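Local coordinates for formate dehydrogenase (Staphylococcus aureus, PDB 6TTB), which catalyses the NAD-dependent oxidation of formate, presumably to carbon dioxide with hydride transfer to the nicotinamide of the cofactor, at residues Ala148-Ala151 and Val152-Leu155. Residues are numbered along the deposited sequence; the frame is centred on the assembly and turned at random.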
loop_
_atom_site.group_PDB
_atom_site.type_symbol
_atom_site.label_atom_id
_atom_site.label_comp_id
_atom_site.label_asym_id
_atom_site.label_seq_id
_atom_site.Cartn_x
_atom_site.Cartn_y
_atom_site.Cartn_z
ATOM N N ALA A 148 -3.786 -6.672 -9.867
ATOM C CA ALA A 148 -3.476 -7.420 -8.662
ATOM C C ALA A 148 -2.556 -6.610 -7.800
ATOM O O ALA A 148 -2.803 -6.467 -6.579
ATOM C CB ALA A 148 -2.848 -8.713 -8.985
ATOM N N GLU A 149 -1.482 -6.076 -8.437
ATOM C CA GLU A 149 -0.518 -5.250 -7.714
ATOM C C GLU A 149 -1.292 -4.134 -7.001
ATOM O O GLU A 149 -1.105 -3.857 -5.811
ATOM C CB GLU A 149 0.489 -4.617 -8.658
ATOM C CG GLU A 149 1.363 -5.569 -9.416
ATOM C CD GLU A 149 2.423 -4.907 -10.328
ATOM O OE1 GLU A 149 2.455 -3.682 -10.386
ATOM O OE2 GLU A 149 3.272 -5.646 -10.944
ATOM N N HIS A 150 -2.162 -3.453 -7.732
ATOM C CA HIS A 150 -2.825 -2.327 -7.098
ATOM C C HIS A 150 -3.585 -2.807 -5.865
ATOM O O HIS A 150 -3.694 -2.095 -4.877
ATOM C CB HIS A 150 -3.782 -1.716 -8.053
ATOM C CG HIS A 150 -3.962 -0.283 -7.806
ATOM N ND1 HIS A 150 -3.135 0.683 -8.398
ATOM C CD2 HIS A 150 -4.876 0.380 -7.061
ATOM C CE1 HIS A 150 -3.567 1.883 -8.040
ATOM N NE2 HIS A 150 -4.642 1.718 -7.225
ATOM N N ALA A 151 -4.153 -4.023 -5.930
ATOM C CA ALA A 151 -4.979 -4.427 -4.792
ATOM C C ALA A 151 -4.129 -4.753 -3.566
ATOM O O ALA A 151 -4.524 -4.452 -2.451
ATOM C CB ALA A 151 -5.974 -5.546 -5.134
ATOM N N VAL A 152 -2.994 -5.437 -3.761
ATOM C CA VAL A 152 -2.212 -5.825 -2.597
ATOM C C VAL A 152 -1.616 -4.569 -2.006
ATOM O O VAL A 152 -1.609 -4.405 -0.777
ATOM C CB VAL A 152 -1.197 -6.967 -2.857
ATOM C CG1 VAL A 152 -1.871 -8.183 -3.456
ATOM C CG2 VAL A 152 -0.171 -6.550 -3.775
ATOM N N MET A 153 -1.343 -3.591 -2.876
ATOM C CA MET A 153 -0.838 -2.302 -2.396
ATOM C C MET A 153 -1.882 -1.662 -1.487
ATOM O O MET A 153 -1.580 -1.257 -0.341
ATOM C CB MET A 153 -0.571 -1.377 -3.556
ATOM C CG MET A 153 -0.190 -0.010 -3.177
ATOM S SD MET A 153 -0.025 0.998 -4.686
ATOM C CE MET A 153 -1.751 1.393 -5.033
ATOM N N ASP A 154 -3.123 -1.669 -1.969
ATOM C CA ASP A 154 -4.248 -1.203 -1.180
ATOM C C ASP A 154 -4.340 -1.938 0.151
ATOM O O ASP A 154 -4.574 -1.271 1.173
ATOM C CB ASP A 154 -5.560 -1.276 -1.956
ATOM C CG ASP A 154 -5.695 -0.325 -3.147
ATOM O OD1 ASP A 154 -4.953 0.582 -3.262
ATOM O OD2 ASP A 154 -6.618 -0.486 -3.874
ATOM N N LEU A 155 -4.238 -3.299 0.160
ATOM C CA LEU A 155 -4.236 -4.004 1.459
ATOM C C LEU A 155 -3.202 -3.358 2.352
ATOM O O LEU A 155 -3.528 -2.867 3.393
ATOM C CB LEU A 155 -3.896 -5.493 1.338
ATOM C CG LEU A 155 -5.057 -6.494 1.154
ATOM C CD1 LEU A 155 -6.425 -5.913 1.601
ATOM C CD2 LEU A 155 -5.115 -6.901 -0.271
#
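H150 and M153 both hold CG anti to the backbone N, and the methionine chain, extended as far as SD, bends at chi3 (80°) to bring its methyl over the imidazole. The evidence for a CH-pi contact is direct: M153 CE lies 3.5 Å from the centroid of the H150 ring, only 10° off the ring normal. The sulfur stands further back above that face, with M153 SD 5.0 Å from the H150 ring centroid, so the methyl does the touching.

D154 approaches the same ring obliquely, its carboxylate plane turned 86° from that of the imidazole. D154 OD2 comes to 3.7 Å from H150 CD2, while D154 OD1, 4.1 Å from H150 NE2, is too far to count as bonded to it, so any influence of the carboxylate on the imidazole would probably be electrostatic. The ring nitrogens have other partners: ND1 is hydrogen-bonded to R160 of the second subunit, and NE2 weakly to T322.

Along the backbone, four successive i to i+4 bonds define the alpha-helix, from V152 N to A148 O (3.0 Å) through L155 N to A151 O (2.9 Å). V152 CG2 rests near the carbonyl oxygen of E149.

These two turns lie within helix 144-160, and all eight residues are buried. A148 and V152 pack on helix 198-207, whereas A151, D154 and L155 meet V272 of strand 269-273 in the Rossmann-type sheet. E149 faces the dimer interface, forming a salt bridge with R160 of the second subunit.

The H150 side chain is about 7 Å from bound NAD. Rotation of the imidazole is probably restricted mainly by the ND1 bond to R160 of the second subunit, with the methyl on one face, the weak NE2 bond and the edge-to-face ring of Y325 as lesser restraints, connecting the subunit interface with the surroundings of the cofactor.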